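Local structure of cytosolic IMP-GMP specific 5'-nucleotidase (Legionella pneumophila subsp. pneumophila, 4OHF) at residues 42-47 with 158-163; 80-85 with 91-96; 141-146 with 151-156; 174-177 with 183-186. The protein probably hydrolyses the 5'-phosphate of purine nucleoside monophosphates such as GMP and IMP, with a magnesium ion in its active site. One frame throughout, in Å; residues are numbered along the deposited sequence.

Interactions 1 and 3 share helix 153-170: interaction 3 lies where this helix begins, interaction 1 farther along it, and their centres are 14 Å apart. Interactions 2 and 3 touch through His95, beside Tyr153 and Asp144, with the hairpin and the helix-loop-helix connection 17 Å apart between centres. Interaction 4 meets interaction 1 at helix 33-51, where Leu43 CD2 packs on Ile176 CD1 at 3.5 Å. The two bound ligands are approached from different parts: in interaction 2 the side chain of Leu82 is about 13 Å from the GMP, and in interaction 4 that of Ile177 is about 13 Å from the magnesium ion.

Interaction 1: residues 42-47 with 158-163; sequences DLVKER and QDVQYC
Arg47 and Val44, one turn apart on helix 33-51, rest against Cys163 of helix 153-170 in a helix-helix packing within the region inserted between strands 19-22 and 204-208 of the central HAD-type sheet. The short segments 42-47 and 158-163 run at 121° to each other, their axes 9.2 Å apart at the closest approach, and the faces that meet are joined by apolar contact. The side chain of Arg47 can be followed outward. Arg47 CB is 4.0 Å from Cys163 SG, and Arg47 CG, placed anti to the backbone N (chi1 -179°), comes nearer to the same sulfur at 3.6 Å. Bends at chi2 and chi3 then turn the chain away from the cysteine, and the guanidinium is held farther along the partner helix, where NH2 forms a salt bridge with Asp170. Arg47 thus gives its aliphatic base to the interface and its charge to a carboxylate beyond it. Leu48, also of helix 33-51, touches both Cys163 and Val160, while Leu135 and Leu139 of helix 129-143 close the apolar group from a third helix. Val44 uses one branch for both partners: CG1 is 3.9 Å from Cys163 CB and 4.3 Å from Val160 CG1.

Interaction 2: residues 80-85 with 91-96; sequences NILKLS and RLSYHG
Ile81 and Tyr94 face each other as an antiparallel hydrogen-bonded pair, Ile81 N giving to Tyr94 O at 2.8 Å and Tyr94 N returning to Ile81 O at 3.0 Å, and the short strands run at 167° to one another. Leu82 and Ser93 follow as a non-hydrogen-bonded pair, and Lys83 N then donates to Leu92 O at 2.9 Å. On the face shared by Ile81, Lys83, Leu92 and Tyr94, the methylenes of Lys83 lie across the Leu92 side chain, with CB 3.4 Å and CG 3.9 Å from Leu92 CD1. Leu92 holds CG between its own backbone N and carbonyl carbon (chi1 54°), which turns CD1 onto the lysine. Beyond this contact the Lys83 chain turns off, and NZ is gripped by three backbone carbonyls, those of Trp406, Arg408 and Arg411. The two strands are the arms of a beta hairpin whose connecting loop carries Arg86 and Tyr87 of the GMP pocket. A classic beta bulge interrupts the pairing near that loop: Arg91 and Leu92 both stand opposite Lys83, and Arg91 N donates to Lys83 O at 2.9 Å. The guanidinium of Arg91 reaches outward to a salt bridge with Glu407. On the other face, Leu82 brings CD2 against Ser93 CB.

Interaction 3: residues 141-146 with 151-156; sequences DLKDTN and PSYQAI
Asp144 and Tyr153 meet nearly at a right angle, the carboxylate and ring planes 72° apart. Tyr153 OH donates to Asp144 OD1 at 2.6 Å. The acceptor lies in the plane of the ring at its edge, and OD1 receives the bond on its syn lone pair, the one turned toward OD2. That second oxygen has a partner of its own, a weak hydrogen bond from His95 NE2.

Lys143 also crosses the tyrosine at about a right angle. Lys143 CG is 3.8 Å from Tyr153 CE1, and Lys143 CB is 3.9 Å from Ile156 CD1, which packs beside the first atoms of the chain. With CG set anti to the backbone N (chi1 158°) and a single bend at chi2, the remaining methylenes run extended toward the incoming loop. There Lys143 NZ donates to Pro151 O at 2.7 Å, approaching from above the carbonyl plane, 55° out of it, and it bonds Met150 O as well. One lysine thus holds two successive carbonyls just ahead of the next helix.

The contact spans a helix-loop-helix turn. Ser152 is the N-cap of the helix that follows, its OG accepting from Ala155 N at 3.2 Å, so the lysine grips the chain immediately before the cap. Lys143 comes from the C-terminal part of helix 129-143, with Asp144 next to it in the chain, and helix 153-170 begins with Tyr153. Val140 and Leu139 of the first helix pack on Tyr153 and Ile156, respectively, and the ring of His95, from strand 90-95, meets that of Tyr153 nearly perpendicularly.

Interaction 4: residues 174-177 with 183-186; sequences KNII and KYVI
Tyr184 turns one face of its ring toward Ile177, whose CG2 methyl sits 4.2 Å above the ring plane and is displaced toward the rim. The approach is therefore over the border of the face and not over its middle. Nearer the base of the ring, Tyr184 CD2 is 3.8 Å from Ile177 CA, which approaches obliquely, and 4.0 Å from Ile177 CB, so the ring touches both backbone and side chain of Ile177. Ile176 adds a looser contact further out: its CG2 is 4.4 Å from Tyr184 CE2, and its carbonyl O is 4.2 Å from the same ring carbon.

Ile177 holds CG2 anti to its carbonyl carbon, which places that methyl over the ring, while CG1 takes the place between backbone N and carbonyl carbon (chi1 86°). The tyrosine, with CG beside its own backbone N (chi1 -70°), directs the ring back at the preceding helix.

This is apolar packing across the turn that joins helix 172-178 to helix 181-184, somewhat removed from the metal: the Ile177 side chain is about 6 Å from that of Asp25, a magnesium ligand, but about 13 Å from the ion. Leu39 of helix 33-51 touches both Tyr184 and Ile176, whereas Tyr215 and Leu219 of helix 213-224 pack on Ile177. After Tyr184 the chain continues as a short, weakly bonded strand at about 185-186, antiparallel to strand 30-31.

Interaction 1: residues 42-47 with 158-163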
loop_
_atom_site.group_PDB
_atom_site.type_symbol
_atom_site.label_atom_id
_atom_site.label_comp_id
_atom_site.label_asym_id
_atom_site.label_seq_id
_atom_site.Cartn_x
_atom_site.Cartn_y
_atom_site.Cartn_z
ATOM N N ASP B 42 11.344 12.719 -32.594
ATOM C CA ASP B 42 11.158 14.091 -33.062
ATOM C C ASP B 42 9.915 14.749 -32.460
ATOM O O ASP B 42 10.016 15.751 -31.767
ATOM C CB ASP B 42 11.055 14.148 -34.586
ATOM C CG ASP B 42 12.328 13.707 -35.280
ATOM O OD1 ASP B 42 13.410 13.802 -34.665
ATOM O OD2 ASP B 42 12.252 13.276 -36.452
ATOM N N LEU B 43 8.740 14.189 -32.719
ATOM C CA LEU B 43 7.515 14.769 -32.183
ATOM C C LEU B 43 7.617 15.082 -30.688
ATOM O O LEU B 43 7.187 16.149 -30.255
ATOM C CB LEU B 43 6.324 13.833 -32.430
ATOM C CG LEU B 43 5.993 13.504 -33.882
ATOM C CD1 LEU B 43 4.863 12.500 -33.940
ATOM C CD2 LEU B 43 5.624 14.778 -34.617
ATOM N N VAL B 44 8.179 14.160 -29.905
ATOM C CA VAL B 44 8.312 14.337 -28.454
ATOM C C VAL B 44 9.332 15.399 -28.087
ATOM O O VAL B 44 9.119 16.178 -27.161
ATOM C CB VAL B 44 8.727 13.017 -27.750
ATOM C CG1 VAL B 44 9.044 13.273 -26.284
ATOM C CG2 VAL B 44 7.611 12.004 -27.851
ATOM N N LYS B 45 10.446 15.420 -28.807
ATOM C CA LYS B 45 11.489 16.400 -28.550
ATOM C C LYS B 45 10.956 17.787 -28.890
ATOM O O LYS B 45 11.262 18.773 -28.217
ATOM C CB LYS B 45 12.726 16.086 -29.392
ATOM C CG LYS B 45 13.943 16.923 -29.045
ATOM C CD LYS B 45 15.145 16.496 -29.855
ATOM C CE LYS B 45 14.849 16.577 -31.342
ATOM N NZ LYS B 45 16.037 16.231 -32.168
ATOM N N GLU B 46 10.145 17.847 -29.935
ATOM C CA GLU B 46 9.547 19.094 -30.380
ATOM C C GLU B 46 8.585 19.623 -29.328
ATOM O O GLU B 46 8.716 20.754 -28.871
ATOM C CB GLU B 46 8.806 18.854 -31.688
ATOM C CG GLU B 46 7.978 20.015 -32.183
ATOM C CD GLU B 46 6.957 19.568 -33.210
ATOM O OE1 GLU B 46 7.369 18.993 -34.243
ATOM O OE2 GLU B 46 5.748 19.781 -32.975
ATOM N N ARG B 47 7.622 18.792 -28.944
ATOM C CA ARG B 47 6.616 19.166 -27.950
ATOM C C ARG B 47 7.228 19.673 -26.645
ATOM O O ARG B 47 6.571 20.379 -25.879
ATOM C CB ARG B 47 5.689 17.979 -27.664
ATOM C CG ARG B 47 4.593 18.266 -26.650
ATOM C CD ARG B 47 3.732 19.421 -27.104
ATOM N NE ARG B 47 3.072 19.122 -28.367
ATOM C CZ ARG B 47 1.905 18.492 -28.468
ATOM N NH1 ARG B 47 1.265 18.099 -27.371
ATOM N NH2 ARG B 47 1.387 18.243 -29.669
ATOM N N GLN B 158 9.149 13.052 -16.079
ATOM C CA GLN B 158 7.692 13.205 -16.097
ATOM C C GLN B 158 7.224 14.093 -17.248
ATOM O O GLN B 158 6.182 13.831 -17.865
ATOM C CB GLN B 158 7.204 13.755 -14.760
ATOM C CG GLN B 158 7.487 12.801 -13.601
ATOM C CD GLN B 158 6.961 13.310 -12.273
ATOM O OE1 GLN B 158 7.254 14.437 -11.867
ATOM N NE2 GLN B 158 6.181 12.477 -11.583
ATOM N N ASP B 159 7.992 15.134 -17.548
ATOM C CA ASP B 159 7.632 16.010 -18.654
ATOM C C ASP B 159 7.636 15.197 -19.937
ATOM O O ASP B 159 6.662 15.206 -20.700
ATOM C CB ASP B 159 8.618 17.173 -18.797
ATOM C CG ASP B 159 8.450 18.231 -17.710
ATOM O OD1 ASP B 159 7.368 18.291 -17.071
ATOM O OD2 ASP B 159 9.410 19.012 -17.514
ATOM N N VAL B 160 8.743 14.489 -20.160
ATOM C CA VAL B 160 8.897 13.657 -21.339
ATOM C C VAL B 160 7.740 12.673 -21.455
ATOM O O VAL B 160 7.180 12.511 -22.539
ATOM C CB VAL B 160 10.230 12.881 -21.305
ATOM C CG1 VAL B 160 10.287 11.907 -22.452
ATOM C CG2 VAL B 160 11.395 13.843 -21.389
ATOM N N GLN B 161 7.363 12.030 -20.348
ATOM C CA GLN B 161 6.258 11.066 -20.382
ATOM C C GLN B 161 4.978 11.773 -20.786
ATOM O O GLN B 161 4.152 11.220 -21.509
ATOM C CB GLN B 161 6.060 10.397 -19.018
ATOM C CG GLN B 161 4.912 9.383 -18.979
ATOM C CD GLN B 161 5.106 8.221 -19.949
ATOM O OE1 GLN B 161 6.142 7.550 -19.935
ATOM N NE2 GLN B 161 4.105 7.977 -20.790
ATOM N N TYR B 162 4.822 13.004 -20.314
ATOM C CA TYR B 162 3.650 13.794 -20.636
ATOM C C TYR B 162 3.574 14.026 -22.140
ATOM O O TYR B 162 2.515 13.859 -22.748
ATOM C CB TYR B 162 3.697 15.133 -19.891
ATOM C CG TYR B 162 2.554 16.075 -20.220
ATOM C CD1 TYR B 162 2.658 16.999 -21.263
ATOM C CD2 TYR B 162 1.364 16.039 -19.494
ATOM C CE1 TYR B 162 1.603 17.866 -21.572
ATOM C CE2 TYR B 162 0.306 16.897 -19.796
ATOM C CZ TYR B 162 0.432 17.807 -20.836
ATOM O OH TYR B 162 -0.618 18.647 -21.140
ATOM N N CYS B 163 4.695 14.410 -22.740
ATOM C CA CYS B 163 4.728 14.647 -24.174
ATOM C C CYS B 163 4.385 13.397 -24.965
ATOM O O CYS B 163 3.629 13.467 -25.942
ATOM C CB CYS B 163 6.100 15.134 -24.600
ATOM S SG CYS B 163 6.509 16.742 -23.961
#

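Interaction 2: residues 80-85 with 91-96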
loop_
_atom_site.group_PDB
_atom_site.type_symbol
_atom_site.label_atom_id
_atom_site.label_comp_id
_atom_site.label_asym_id
_atom_site.label_seq_id
_atom_site.Cartn_x
_atom_site.Cartn_y
_atom_site.Cartn_z
ATOM N N ASN B 80 19.256 8.306 -14.236
ATOM C CA ASN B 80 20.049 7.174 -14.720
ATOM C C ASN B 80 19.218 6.152 -15.502
ATOM O O ASN B 80 17.993 6.102 -15.383
ATOM C CB ASN B 80 20.736 6.459 -13.548
ATOM C CG ASN B 80 21.686 7.363 -12.782
ATOM O OD1 ASN B 80 22.462 8.121 -13.372
ATOM N ND2 ASN B 80 21.641 7.272 -11.456
ATOM N N ILE B 81 19.900 5.336 -16.297
ATOM C CA ILE B 81 19.240 4.309 -17.080
ATOM C C ILE B 81 19.897 2.987 -16.726
ATOM O O ILE B 81 21.115 2.864 -16.779
ATOM C CB ILE B 81 19.372 4.585 -18.581
ATOM C CG1 ILE B 81 18.744 5.947 -18.914
ATOM C CG2 ILE B 81 18.682 3.472 -19.376
ATOM C CD1 ILE B 81 18.818 6.316 -20.402
ATOM N N LEU B 82 19.079 1.995 -16.381
ATOM C CA LEU B 82 19.591 0.697 -15.954
ATOM C C LEU B 82 19.231 -0.547 -16.765
ATOM O O LEU B 82 18.155 -0.639 -17.349
ATOM C CB LEU B 82 19.146 0.461 -14.510
ATOM C CG LEU B 82 19.176 1.682 -13.577
ATOM C CD1 LEU B 82 18.635 1.280 -12.227
ATOM C CD2 LEU B 82 20.600 2.222 -13.431
ATOM N N LYS B 83 20.157 -1.501 -16.763
ATOM C CA LYS B 83 20.014 -2.805 -17.419
ATOM C C LYS B 83 19.890 -3.759 -16.213
ATOM O O LYS B 83 20.871 -3.997 -15.502
ATOM C CB LYS B 83 21.290 -3.157 -18.194
ATOM C CG LYS B 83 21.115 -3.906 -19.530
ATOM C CD LYS B 83 20.426 -5.249 -19.417
ATOM C CE LYS B 83 20.378 -5.962 -20.760
ATOM N NZ LYS B 83 21.729 -6.314 -21.272
ATOM N N LEU B 84 18.704 -4.299 -15.980
ATOM C CA LEU B 84 18.493 -5.185 -14.839
ATOM C C LEU B 84 18.404 -6.669 -15.169
ATOM O O LEU B 84 18.099 -7.053 -16.291
ATOM C CB LEU B 84 17.224 -4.770 -14.099
ATOM C CG LEU B 84 17.268 -3.656 -13.052
ATOM C CD1 LEU B 84 18.305 -2.604 -13.383
ATOM C CD2 LEU B 84 15.888 -3.052 -12.965
ATOM N N SER B 85 18.671 -7.501 -14.169
ATOM C CA SER B 85 18.596 -8.950 -14.318
ATOM C C SER B 85 17.171 -9.267 -13.953
ATOM O O SER B 85 16.454 -8.389 -13.478
ATOM C CB SER B 85 19.513 -9.644 -13.324
ATOM O OG SER B 85 18.985 -9.524 -12.007
ATOM N N ARG B 91 23.009 -4.940 -13.825
ATOM C CA ARG B 91 24.042 -5.499 -14.676
ATOM C C ARG B 91 24.928 -4.337 -15.120
ATOM O O ARG B 91 26.159 -4.422 -15.094
ATOM C CB ARG B 91 23.396 -6.183 -15.884
ATOM C CG ARG B 91 24.333 -6.425 -17.057
ATOM C CD ARG B 91 25.503 -7.300 -16.674
ATOM N NE ARG B 91 26.424 -7.468 -17.791
ATOM C CZ ARG B 91 27.535 -8.194 -17.739
ATOM N NH1 ARG B 91 27.869 -8.825 -16.621
ATOM N NH2 ARG B 91 28.312 -8.279 -18.806
ATOM N N LEU B 92 24.296 -3.251 -15.545
ATOM C CA LEU B 92 25.045 -2.070 -15.942
ATOM C C LEU B 92 24.175 -0.819 -15.935
ATOM O O LEU B 92 22.957 -0.897 -16.060
ATOM C CB LEU B 92 25.736 -2.291 -17.293
ATOM C CG LEU B 92 24.978 -2.728 -18.534
ATOM C CD1 LEU B 92 24.169 -1.566 -19.039
ATOM C CD2 LEU B 92 25.973 -3.172 -19.600
ATOM N N SER B 93 24.810 0.331 -15.745
ATOM C CA SER B 93 24.083 1.585 -15.677
ATOM C C SER B 93 24.793 2.784 -16.295
ATOM O O SER B 93 26.017 2.809 -16.433
ATOM C CB SER B 93 23.745 1.900 -14.216
ATOM O OG SER B 93 24.922 1.976 -13.429
ATOM N N TYR B 94 23.994 3.778 -16.664
ATOM C CA TYR B 94 24.498 5.004 -17.256
ATOM C C TYR B 94 23.776 6.213 -16.651
ATOM O O TYR B 94 22.601 6.131 -16.273
ATOM C CB TYR B 94 24.262 5.014 -18.776
ATOM C CG TYR B 94 25.149 4.104 -19.609
ATOM C CD1 TYR B 94 25.045 2.717 -19.523
ATOM C CD2 TYR B 94 26.083 4.639 -20.501
ATOM C CE1 TYR B 94 25.852 1.882 -20.305
ATOM C CE2 TYR B 94 26.892 3.815 -21.288
ATOM C CZ TYR B 94 26.774 2.440 -21.183
ATOM O OH TYR B 94 27.591 1.618 -21.931
ATOM N N HIS B 95 24.500 7.322 -16.526
ATOM C CA HIS B 95 23.902 8.563 -16.049
ATOM C C HIS B 95 23.913 9.375 -17.338
ATOM O O HIS B 95 24.952 9.886 -17.750
ATOM C CB HIS B 95 24.769 9.244 -14.991
ATOM C CG HIS B 95 24.200 10.538 -14.492
ATOM N ND1 HIS B 95 23.134 10.599 -13.619
ATOM C CD2 HIS B 95 24.522 11.822 -14.781
ATOM C CE1 HIS B 95 22.824 11.863 -13.392
ATOM N NE2 HIS B 95 23.651 12.625 -14.086
ATOM N N GLY B 96 22.764 9.458 -17.996
ATOM C CA GLY B 96 22.711 10.159 -19.261
ATOM C C GLY B 96 23.411 9.289 -20.285
ATOM O O GLY B 96 23.048 8.127 -20.461
#

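Interaction 3: residues 141-146 with 151-156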
loop_
_atom_site.group_PDB
_atom_site.type_symbol
_atom_site.label_atom_id
_atom_site.label_comp_id
_atom_site.label_asym_id
_atom_site.label_seq_id
_atom_site.Cartn_x
_atom_site.Cartn_y
_atom_site.Cartn_z
ATOM N N ASP B 141 22.062 14.890 -19.811
ATOM C CA ASP B 141 23.404 15.313 -20.197
ATOM C C ASP B 141 23.484 16.832 -20.279
ATOM O O ASP B 141 24.513 17.433 -19.953
ATOM C CB ASP B 141 23.773 14.748 -21.561
ATOM C CG ASP B 141 24.355 13.364 -21.473
ATOM O OD1 ASP B 141 24.837 12.854 -22.513
ATOM O OD2 ASP B 141 24.332 12.789 -20.364
ATOM N N LEU B 142 22.386 17.432 -20.734
ATOM C CA LEU B 142 22.259 18.878 -20.902
ATOM C C LEU B 142 21.955 19.530 -19.554
ATOM O O LEU B 142 22.445 20.621 -19.256
ATOM C CB LEU B 142 21.135 19.171 -21.908
ATOM C CG LEU B 142 21.111 20.474 -22.713
ATOM C CD1 LEU B 142 20.673 21.610 -21.829
ATOM C CD2 LEU B 142 22.487 20.730 -23.323
ATOM N N LYS B 143 21.141 18.852 -18.749
ATOM C CA LYS B 143 20.774 19.336 -17.422
ATOM C C LYS B 143 22.013 19.459 -16.538
ATOM O O LYS B 143 22.053 20.286 -15.632
ATOM C CB LYS B 143 19.763 18.378 -16.778
ATOM C CG LYS B 143 19.684 18.431 -15.252
ATOM C CD LYS B 143 19.051 19.708 -14.727
ATOM C CE LYS B 143 19.006 19.677 -13.209
ATOM N NZ LYS B 143 18.283 20.835 -12.638
ATOM N N ASP B 144 23.021 18.633 -16.807
ATOM C CA ASP B 144 24.257 18.660 -16.034
ATOM C C ASP B 144 25.160 19.823 -16.432
ATOM O O ASP B 144 26.011 20.243 -15.655
ATOM C CB ASP B 144 25.031 17.346 -16.203
ATOM C CG ASP B 144 24.451 16.203 -15.374
ATOM O OD1 ASP B 144 23.482 16.422 -14.617
ATOM O OD2 ASP B 144 24.980 15.076 -15.476
ATOM N N THR B 145 24.983 20.340 -17.643
ATOM C CA THR B 145 25.798 21.456 -18.107
ATOM C C THR B 145 25.467 22.728 -17.325
ATOM O O THR B 145 26.355 23.381 -16.779
ATOM C CB THR B 145 25.581 21.712 -19.607
ATOM O OG1 THR B 145 26.104 20.610 -20.353
ATOM C CG2 THR B 145 26.285 22.999 -20.040
ATOM N N ASN B 146 24.186 23.073 -17.278
ATOM C CA ASN B 146 23.725 24.254 -16.560
ATOM C C ASN B 146 22.506 23.836 -15.745
ATOM O O ASN B 146 21.370 24.158 -16.093
ATOM C CB ASN B 146 23.359 25.364 -17.550
ATOM C CG ASN B 146 22.941 26.653 -16.861
ATOM O OD1 ASN B 146 22.790 27.692 -17.507
ATOM N ND2 ASN B 146 22.747 26.590 -15.544
ATOM N N PRO B 151 14.686 21.551 -15.426
ATOM C CA PRO B 151 14.076 20.974 -14.221
ATOM C C PRO B 151 14.959 19.906 -13.567
ATOM O O PRO B 151 16.131 19.743 -13.920
ATOM C CB PRO B 151 12.765 20.387 -14.746
ATOM C CG PRO B 151 12.415 21.308 -15.869
ATOM C CD PRO B 151 13.745 21.502 -16.561
ATOM N N SER B 152 14.394 19.184 -12.605
ATOM C CA SER B 152 15.137 18.122 -11.928
ATOM C C SER B 152 14.995 16.833 -12.737
ATOM O O SER B 152 14.056 16.684 -13.535
ATOM C CB SER B 152 14.590 17.892 -10.517
ATOM O OG SER B 152 13.264 17.391 -10.564
ATOM N N TYR B 153 15.925 15.909 -12.525
ATOM C CA TYR B 153 15.900 14.631 -13.224
ATOM C C TYR B 153 14.485 14.057 -13.212
ATOM O O TYR B 153 13.950 13.656 -14.249
ATOM C CB TYR B 153 16.858 13.652 -12.553
ATOM C CG TYR B 153 18.311 14.074 -12.595
ATOM C CD1 TYR B 153 18.874 14.578 -13.763
ATOM C CD2 TYR B 153 19.141 13.900 -11.491
ATOM C CE1 TYR B 153 20.225 14.892 -13.836
ATOM C CE2 TYR B 153 20.495 14.210 -11.555
ATOM C CZ TYR B 153 21.028 14.703 -12.730
ATOM O OH TYR B 153 22.364 15.005 -12.811
ATOM N N GLN B 154 13.893 14.031 -12.023
ATOM C CA GLN B 154 12.541 13.528 -11.822
ATOM C C GLN B 154 11.530 14.282 -12.683
ATOM O O GLN B 154 10.670 13.682 -13.335
ATOM C CB GLN B 154 12.166 13.688 -10.354
ATOM C CG GLN B 154 10.691 13.484 -10.056
ATOM C CD GLN B 154 10.324 12.029 -9.852
ATOM O OE1 GLN B 154 9.143 11.678 -9.818
ATOM N NE2 GLN B 154 11.337 11.173 -9.701
ATOM N N ALA B 155 11.635 15.607 -12.667
ATOM C CA ALA B 155 10.741 16.473 -13.429
ATOM C C ALA B 155 10.853 16.244 -14.941
ATOM O O ALA B 155 9.847 16.189 -15.653
ATOM C CB ALA B 155 11.038 17.931 -13.093
ATOM N N ILE B 156 12.085 16.123 -15.425
ATOM C CA ILE B 156 12.331 15.884 -16.840
ATOM C C ILE B 156 11.649 14.591 -17.286
ATOM O O ILE B 156 10.898 14.586 -18.257
ATOM C CB ILE B 156 13.840 15.803 -17.115
ATOM C CG1 ILE B 156 14.511 17.078 -16.591
ATOM C CG2 ILE B 156 14.102 15.627 -18.609
ATOM C CD1 ILE B 156 16.013 17.142 -16.818
#

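Interaction 4: residues 174-177 with 183-186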
loop_
_atom_site.group_PDB
_atom_site.type_symbol
_atom_site.label_atom_id
_atom_site.label_comp_id
_atom_site.label_asym_id
_atom_site.label_seq_id
_atom_site.Cartn_x
_atom_site.Cartn_y
_atom_site.Cartn_z
ATOM N N LYS B 174 -0.452 10.157 -35.647
ATOM C CA LYS B 174 -1.337 9.457 -36.576
ATOM C C LYS B 174 -1.361 10.107 -37.956
ATOM O O LYS B 174 -1.185 9.436 -38.973
ATOM C CB LYS B 174 -2.767 9.406 -36.033
ATOM C CG LYS B 174 -2.924 8.804 -34.649
ATOM C CD LYS B 174 -2.842 7.286 -34.660
ATOM C CE LYS B 174 -3.230 6.736 -33.291
ATOM N NZ LYS B 174 -3.048 5.263 -33.190
ATOM N N ASN B 175 -1.583 11.416 -37.988
ATOM C CA ASN B 175 -1.659 12.132 -39.256
ATOM C C ASN B 175 -0.381 12.018 -40.069
ATOM O O ASN B 175 -0.428 11.848 -41.288
ATOM C CB ASN B 175 -2.006 13.608 -39.027
ATOM C CG ASN B 175 -3.451 13.812 -38.566
ATOM O OD1 ASN B 175 -4.294 12.911 -38.675
ATOM N ND2 ASN B 175 -3.743 15.010 -38.063
ATOM N N ILE B 176 0.761 12.110 -39.398
ATOM C CA ILE B 176 2.033 12.005 -40.084
ATOM C C ILE B 176 2.247 10.622 -40.700
ATOM O O ILE B 176 2.725 10.521 -41.829
ATOM C CB ILE B 176 3.215 12.312 -39.150
ATOM C CG1 ILE B 176 3.196 13.784 -38.759
ATOM C CG2 ILE B 176 4.519 12.000 -39.852
ATOM C CD1 ILE B 176 4.333 14.187 -37.851
ATOM N N ILE B 177 1.904 9.550 -39.984
ATOM C CA ILE B 177 2.108 8.233 -40.578
ATOM C C ILE B 177 1.060 7.979 -41.665
ATOM O O ILE B 177 1.324 7.260 -42.622
ATOM C CB ILE B 177 2.116 7.061 -39.525
ATOM C CG1 ILE B 177 0.710 6.582 -39.241
ATOM C CG2 ILE B 177 2.819 7.476 -38.259
ATOM C CD1 ILE B 177 0.313 5.435 -40.122
ATOM N N LYS B 183 6.271 4.699 -45.867
ATOM C CA LYS B 183 7.536 4.901 -45.186
ATOM C C LYS B 183 7.450 4.319 -43.768
ATOM O O LYS B 183 8.467 4.022 -43.151
ATOM C CB LYS B 183 7.859 6.393 -45.097
ATOM C CG LYS B 183 9.083 6.708 -44.245
ATOM C CD LYS B 183 9.162 8.177 -43.883
ATOM C CE LYS B 183 10.396 8.444 -43.021
ATOM N NZ LYS B 183 10.474 9.881 -42.626
ATOM N N TYR B 184 6.231 4.151 -43.261
ATOM C CA TYR B 184 6.054 3.651 -41.903
ATOM C C TYR B 184 5.539 2.233 -41.734
ATOM O O TYR B 184 6.058 1.497 -40.897
ATOM C CB TYR B 184 5.186 4.624 -41.106
ATOM C CG TYR B 184 5.914 5.911 -40.814
ATOM C CD1 TYR B 184 6.982 5.941 -39.906
ATOM C CD2 TYR B 184 5.574 7.087 -41.474
ATOM C CE1 TYR B 184 7.692 7.110 -39.664
ATOM C CE2 TYR B 184 6.279 8.266 -41.244
ATOM C CZ TYR B 184 7.336 8.272 -40.335
ATOM O OH TYR B 184 8.035 9.438 -40.094
ATOM N N VAL B 185 4.548 1.824 -42.519
ATOM C CA VAL B 185 4.030 0.467 -42.365
ATOM C C VAL B 185 4.526 -0.538 -43.404
ATOM O O VAL B 185 4.551 -0.273 -44.601
ATOM C CB VAL B 185 2.463 0.452 -42.297
ATOM C CG1 VAL B 185 1.916 1.816 -42.584
ATOM C CG2 VAL B 185 1.881 -0.589 -43.253
ATOM N N ILE B 186 4.936 -1.701 -42.910
ATOM C CA ILE B 186 5.444 -2.773 -43.744
ATOM C C ILE B 186 4.307 -3.722 -44.095
ATOM O O ILE B 186 3.540 -4.134 -43.230
ATOM C CB ILE B 186 6.541 -3.579 -43.002
ATOM C CG1 ILE B 186 7.732 -2.690 -42.685
ATOM C CG2 ILE B 186 7.011 -4.733 -43.849
ATOM C CD1 ILE B 186 8.773 -3.367 -41.831
#